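Side-chain contacts in ORF14 (Streptomyces clavuligerus, PDB 2WPX), which binds acetyl-CoA and is probably an acyltransferase of the clavulanic acid pathway, built from two GNAT domains in tandem: residues 183-187 with 188-192; 226-230 with 231-235; 23-26 with 27-30. All blocks are in the same frame, centred on the assembly; numbering follows the deposited sequence.

How the contacts relate
From the N terminus the chain first reaches contact 3, two consecutive turns of helix 18-33 in the N-terminal GNAT domain, which carries the acetyl-CoA; lying within one helix, it closes no loop. Contact 1 comes much later and spans the turn that leads from strand 180-185 into helix 191-199, and contact 2 spans the turn from helix 222-230 into strand 234-242. All three are local and in series, so none nests in or crosses another. Contacts 1 and 2 nevertheless meet in space, because strands 180-185 and 234-242 are neighbours: Thr-187 OG1 lies 3.2 Å from Ala-235 N, a probable hydrogen bond. Contact 3 stays apart, its nearest atoms about 9 Å from contact 2.

Contact 1 (183-187 with 188-192); sequences VTWGT and ITPDE
Pro-190 lies over one face of the Trp-185 indole, its CD 3.4 Å from Trp-185 CG. That methylene stands above the five-membered ring, with Pro-190 CD 3.6 Å from the ring centroid and only 18° off the normal, a CH-pi contact in which a proline C-H bond can point into the pi cloud. CD is bonded to the proline nitrogen, which somewhat polarises its C-H bonds, and Pro-190 CG follows it as far as Trp-185 CB. The side chain of Thr-189 runs beside the indole in the same direction. Its CB is 3.6 Å from Trp-185 NE1, and OG1 sits above the plane on the same face as the proline, offset toward the rim near CE2 and CZ2. The first torsion of Trp-185, with CG lying between the backbone N and the carbonyl carbon (chi1 67°), turns the indole toward residues 188-190, where one face meets Pro-190 CD. Val-183 CG1 meets the ring at its edge, in plane, from two residues earlier on the strand.

The turn itself is bridged by a water, which donates to Ile-188 O at 2.7 Å and accepts a weak bond from Gly-186 N. Around the contact, His-237 of the adjoining strand stacks on the indole and Tyr-193 of helix 191-199 also meets it, while Glu-225 and Arg-222 of helix 222-230 bind the backbone N and O of Thr-189. The link from edge strand to helix is thus folded over an aromatic core. Between the side chains of Trp-185, Thr-189 and Pro-190 the cohesion is dispersion and CH-pi attraction, whereas water and the side chains of Arg-222 and Glu-225 bind several of the turn's backbone polar atoms.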
# COMPACT_ATOMS: atom_id res chain seq x y z
N VAL A 183 -14.55 14.26 14.62
CA VAL A 183 -15.45 13.08 14.47
C VAL A 183 -14.62 11.79 14.16
O VAL A 183 -13.50 11.85 13.59
CB VAL A 183 -16.53 13.34 13.36
CG1 VAL A 183 -15.88 13.37 11.96
CG2 VAL A 183 -17.66 12.30 13.38
N THR A 184 -15.16 10.62 14.53
CA THR A 184 -14.50 9.32 14.29
C THR A 184 -15.49 8.36 13.69
O THR A 184 -16.70 8.44 13.97
CB THR A 184 -13.95 8.66 15.59
OG1 THR A 184 -15.05 8.36 16.49
CG2 THR A 184 -12.94 9.57 16.29
N TRP A 185 -15.00 7.43 12.89
CA TRP A 185 -15.82 6.32 12.40
C TRP A 185 -14.93 5.12 11.99
O TRP A 185 -13.73 5.30 11.71
CB TRP A 185 -16.67 6.79 11.23
CG TRP A 185 -15.92 7.15 10.01
CD1 TRP A 185 -15.46 6.30 9.06
CD2 TRP A 185 -15.58 8.47 9.56
NE1 TRP A 185 -14.88 6.99 8.04
CE2 TRP A 185 -14.93 8.32 8.32
CE3 TRP A 185 -15.76 9.75 10.08
CZ2 TRP A 185 -14.44 9.40 7.60
CZ3 TRP A 185 -15.29 10.83 9.37
CH2 TRP A 185 -14.63 10.64 8.13
N GLY A 186 -15.54 3.93 11.95
CA GLY A 186 -14.84 2.66 11.78
C GLY A 186 -14.59 2.36 10.31
O GLY A 186 -14.17 3.26 9.53
N THR A 187 -14.88 1.12 9.91
CA THR A 187 -14.46 0.62 8.63
C THR A 187 -15.30 1.20 7.53
O THR A 187 -14.82 1.38 6.42
CB THR A 187 -14.57 -0.92 8.63
OG1 THR A 187 -13.80 -1.42 9.73
CG2 THR A 187 -14.03 -1.49 7.37
N ILE A 188 -16.56 1.49 7.81
CA ILE A 188 -17.44 1.99 6.78
C ILE A 188 -17.65 3.46 7.06
O ILE A 188 -17.95 3.86 8.20
CB ILE A 188 -18.83 1.23 6.79
CG1 ILE A 188 -18.65 -0.29 6.65
CG2 ILE A 188 -19.77 1.83 5.75
CD1 ILE A 188 -17.88 -0.67 5.35
N THR A 189 -17.50 4.27 6.03
CA THR A 189 -17.68 5.73 6.14
C THR A 189 -19.16 6.17 6.12
O THR A 189 -19.90 5.88 5.22
CB THR A 189 -16.82 6.50 5.08
OG1 THR A 189 -17.01 7.93 5.21
CG2 THR A 189 -17.26 6.14 3.75
N PRO A 190 -19.62 6.85 7.17
CA PRO A 190 -21.02 7.33 7.11
C PRO A 190 -21.29 8.12 5.79
O PRO A 190 -20.45 8.87 5.35
CB PRO A 190 -21.12 8.23 8.35
CG PRO A 190 -20.07 7.60 9.30
CD PRO A 190 -18.91 7.36 8.34
N ASP A 191 -22.44 7.89 5.17
CA ASP A 191 -22.87 8.68 4.00
C ASP A 191 -22.53 10.17 4.13
O ASP A 191 -22.10 10.79 3.17
CB ASP A 191 -24.40 8.54 3.81
CG ASP A 191 -24.84 7.09 3.53
OD1 ASP A 191 -24.02 6.15 3.69
OD2 ASP A 191 -26.03 6.90 3.16
N GLU A 192 -22.74 10.74 5.31
CA GLU A 192 -22.52 12.13 5.57
C GLU A 192 -21.13 12.62 5.15
O GLU A 192 -21.01 13.78 4.71
CB GLU A 192 -22.69 12.33 7.08
CG GLU A 192 -22.56 13.73 7.55
CD GLU A 192 -23.01 13.88 9.00
OE1 GLU A 192 -23.12 15.03 9.49
OE2 GLU A 192 -23.26 12.86 9.67
O HOH W 1 -17.88 2.63 10.61

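Contact 2 (226-230 with 231-235); sequences TMRVG and RGRRA
Arg-231 lays its aliphatic part alongside Met-227, the two side chains pointing the same way, with Arg-231 CD 4.0 Å from Met-227 CG. The close packing is in the backbone beneath them, where helix 222-230 ends in a Schellman motif. Arg-233 N donates to Arg-228 O at 2.8 Å and Gly-232 N to Val-229 O at 2.9 Å, the latter from above the carbonyl plane. One residue before the glycine, Arg-231 N still makes the helical bond to Met-227 O. Gly-232 takes the positive phi of 74° that reverses the chain and sends it into strand 234-242. Over this cap Arg-228 and Arg-233 cross through their carbon chains, Arg-228 CG resting 3.7 Å from Arg-233 CB.

Between the two segments the fit slackens farther out. The sulfur of Met-227 approaches the Arg-231 guanidinium no closer than 4.1 Å, from SD to NH1. The guanidinium planes of Arg-228 and Arg-233 stand 87° apart, with Arg-228 NE 5.8 Å from Arg-233 NH1. Asp-45, from helix 43-51 of the N-terminal domain, forms salt bridges with both Arg-231 and Arg-233, and Ser-255 also bonds to Arg-233. Asp-45 probably offsets much of the charge of these two arginines, and it ties the turn after helix 222-230 electrostatically to the first domain.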
# COMPACT_ATOMS: atom_id res chain seq x y z
N THR A 226 -15.37 -2.48 0.49
CA THR A 226 -15.74 -3.89 0.38
C THR A 226 -14.52 -4.79 0.12
O THR A 226 -14.49 -5.91 0.65
CB THR A 226 -16.87 -4.19 -0.65
OG1 THR A 226 -16.39 -4.05 -2.00
CG2 THR A 226 -18.05 -3.26 -0.42
N MET A 227 -13.54 -4.29 -0.64
CA MET A 227 -12.29 -5.02 -0.89
C MET A 227 -11.55 -5.30 0.44
O MET A 227 -11.11 -6.42 0.68
CB MET A 227 -11.41 -4.27 -1.89
CG MET A 227 -10.00 -4.79 -1.99
SD MET A 227 -8.87 -3.62 -2.76
CE MET A 227 -8.79 -2.40 -1.43
N ARG A 228 -11.46 -4.27 1.27
CA ARG A 228 -10.90 -4.32 2.60
C ARG A 228 -11.56 -5.35 3.50
O ARG A 228 -10.91 -6.13 4.15
CB ARG A 228 -11.04 -2.96 3.26
CG ARG A 228 -9.77 -2.25 3.44
CD ARG A 228 -9.68 -1.00 2.64
NE ARG A 228 -8.45 -0.25 2.89
CZ ARG A 228 -7.95 0.66 2.05
NH1 ARG A 228 -8.58 0.91 0.90
NH2 ARG A 228 -6.83 1.31 2.35
N VAL A 229 -12.88 -5.31 3.53
CA VAL A 229 -13.63 -6.19 4.40
C VAL A 229 -13.42 -7.59 3.94
O VAL A 229 -13.22 -8.46 4.79
CB VAL A 229 -15.18 -5.86 4.42
CG1 VAL A 229 -15.91 -6.88 5.24
CG2 VAL A 229 -15.44 -4.46 5.01
N GLY A 230 -13.43 -7.82 2.62
CA GLY A 230 -13.18 -9.15 2.07
C GLY A 230 -11.77 -9.65 2.40
O GLY A 230 -11.52 -10.85 2.54
N ARG A 231 -10.85 -8.71 2.51
CA ARG A 231 -9.51 -9.05 2.90
C ARG A 231 -9.35 -9.10 4.44
O ARG A 231 -8.29 -9.33 4.92
CB ARG A 231 -8.52 -8.10 2.21
CG ARG A 231 -8.42 -8.49 0.71
CD ARG A 231 -7.71 -7.45 -0.16
NE ARG A 231 -6.39 -7.19 0.34
CZ ARG A 231 -5.48 -6.47 -0.32
NH1 ARG A 231 -5.78 -6.01 -1.54
NH2 ARG A 231 -4.29 -6.25 0.21
N GLY A 232 -10.43 -8.94 5.19
CA GLY A 232 -10.38 -9.04 6.65
C GLY A 232 -9.72 -7.83 7.31
O GLY A 232 -9.29 -7.89 8.46
N ARG A 233 -9.59 -6.74 6.53
CA ARG A 233 -9.01 -5.50 7.03
C ARG A 233 -10.09 -4.63 7.69
O ARG A 233 -11.19 -4.47 7.16
CB ARG A 233 -8.38 -4.70 5.88
CG ARG A 233 -7.05 -5.28 5.46
CD ARG A 233 -6.52 -4.61 4.25
NE ARG A 233 -5.19 -5.12 3.94
CZ ARG A 233 -4.08 -4.54 4.41
NH1 ARG A 233 -4.18 -3.48 5.21
NH2 ARG A 233 -2.90 -5.02 4.10
N ARG A 234 -9.70 -4.04 8.81
CA ARG A 234 -10.52 -3.17 9.60
C ARG A 234 -9.92 -1.75 9.49
O ARG A 234 -8.69 -1.61 9.40
CB ARG A 234 -10.24 -3.60 11.03
CG ARG A 234 -11.32 -3.66 11.92
CD ARG A 234 -11.13 -4.89 12.82
NE ARG A 234 -9.98 -5.02 13.73
CZ ARG A 234 -9.21 -6.13 13.81
NH1 ARG A 234 -9.39 -7.15 12.97
NH2 ARG A 234 -8.26 -6.24 14.72
N ALA A 235 -10.72 -0.69 9.63
CA ALA A 235 -10.14 0.65 9.52
C ALA A 235 -10.62 1.61 10.60
O ALA A 235 -11.64 1.36 11.24
CB ALA A 235 -10.37 1.23 8.11

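Contact 3 (23-26 with 27-30); sequences QWLD and LMAL
Residues 23-30 form two regular turns of helix 18-33, with Leu-27, Met-28, Ala-29 and Leu-30 each donating its amide to the carbonyl four residues earlier. The bond from Ala-29 N to Leu-25 O is nearly straight, 175° at the hydrogen, and lies in the carbonyl plane; the other three donors are tilted from theirs by similar amounts. On the buried side Met-28 reaches back across Trp-24. Its CE sits over the centre of the six-membered ring, 3.4 Å from the centroid of Trp-24, making a CH-pi contact almost along the normal. Met-28 SD is farther off and oblique, at 4.3 Å from the same centroid, which completes a Met-aromatic pair. A bend at the last torsion (chi3 -63°) turns the methyl down onto the ring.

This helix packs on strands 69-79 and 84-92 of the N-terminal GNAT domain, where Leu-27 touches Ala-73 and Leu-91 and its side chain lies about 8 Å from the bound acetyl-CoA. Leu-25 CD2 meets the same methyl, Met-28 CE, from 4.0 Å, and the Leu-25 side chain also touches Asn-43 and Val-47 of helix 43-51.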
# COMPACT_ATOMS: atom_id res chain seq x y z
N GLN A 23 0.67 -23.27 -1.02
CA GLN A 23 2.05 -23.04 -1.46
C GLN A 23 2.43 -21.60 -1.69
O GLN A 23 3.51 -21.20 -1.36
CB GLN A 23 2.39 -23.88 -2.72
CG GLN A 23 2.91 -25.27 -2.24
CD GLN A 23 3.12 -26.26 -3.36
OE1 GLN A 23 3.92 -26.01 -4.26
NE2 GLN A 23 2.44 -27.40 -3.28
N TRP A 24 1.56 -20.84 -2.30
CA TRP A 24 1.81 -19.42 -2.50
C TRP A 24 1.93 -18.67 -1.15
O TRP A 24 2.85 -17.83 -0.92
CB TRP A 24 0.67 -18.87 -3.34
CG TRP A 24 0.70 -17.48 -3.55
CD1 TRP A 24 1.62 -16.79 -4.24
CD2 TRP A 24 -0.30 -16.53 -3.13
NE1 TRP A 24 1.29 -15.45 -4.25
CE2 TRP A 24 0.10 -15.28 -3.60
CE3 TRP A 24 -1.46 -16.62 -2.37
CZ2 TRP A 24 -0.64 -14.10 -3.35
CZ3 TRP A 24 -2.21 -15.47 -2.15
CH2 TRP A 24 -1.77 -14.22 -2.61
N LEU A 25 1.02 -18.99 -0.24
CA LEU A 25 1.01 -18.41 1.11
C LEU A 25 2.36 -18.72 1.77
O LEU A 25 3.04 -17.79 2.29
CB LEU A 25 -0.18 -18.95 1.94
CG LEU A 25 -1.59 -18.54 1.51
CD1 LEU A 25 -2.64 -19.11 2.45
CD2 LEU A 25 -1.67 -17.01 1.53
N ASP A 26 2.78 -19.99 1.70
CA ASP A 26 4.08 -20.41 2.18
C ASP A 26 5.29 -19.76 1.51
O ASP A 26 6.26 -19.42 2.16
CB ASP A 26 4.20 -21.91 2.05
CG ASP A 26 3.25 -22.62 2.97
OD1 ASP A 26 2.98 -23.83 2.78
OD2 ASP A 26 2.76 -21.93 3.90
N LEU A 27 5.28 -19.67 0.20
CA LEU A 27 6.33 -18.96 -0.47
C LEU A 27 6.47 -17.56 0.13
O LEU A 27 7.59 -17.06 0.32
CB LEU A 27 5.97 -18.82 -1.93
CG LEU A 27 6.85 -17.93 -2.81
CD1 LEU A 27 8.16 -18.67 -2.99
CD2 LEU A 27 6.19 -17.62 -4.16
N MET A 28 5.35 -16.89 0.37
CA MET A 28 5.41 -15.53 0.87
C MET A 28 5.95 -15.48 2.30
O MET A 28 6.87 -14.70 2.60
CB MET A 28 4.07 -14.78 0.74
CG MET A 28 3.78 -14.33 -0.68
SD MET A 28 2.22 -13.43 -0.79
CE MET A 28 1.06 -14.72 -0.30
N ALA A 29 5.37 -16.29 3.19
CA ALA A 29 5.84 -16.38 4.58
C ALA A 29 7.35 -16.63 4.65
O ALA A 29 8.07 -16.01 5.47
CB ALA A 29 5.10 -17.51 5.30
N LEU A 30 7.85 -17.52 3.81
CA LEU A 30 9.29 -17.80 3.78
C LEU A 30 10.12 -16.66 3.20
O LEU A 30 11.15 -16.32 3.77
CB LEU A 30 9.58 -19.13 3.11
CG LEU A 30 10.93 -19.85 3.08
CD1 LEU A 30 11.87 -19.16 2.12
CD2 LEU A 30 11.61 -20.04 4.46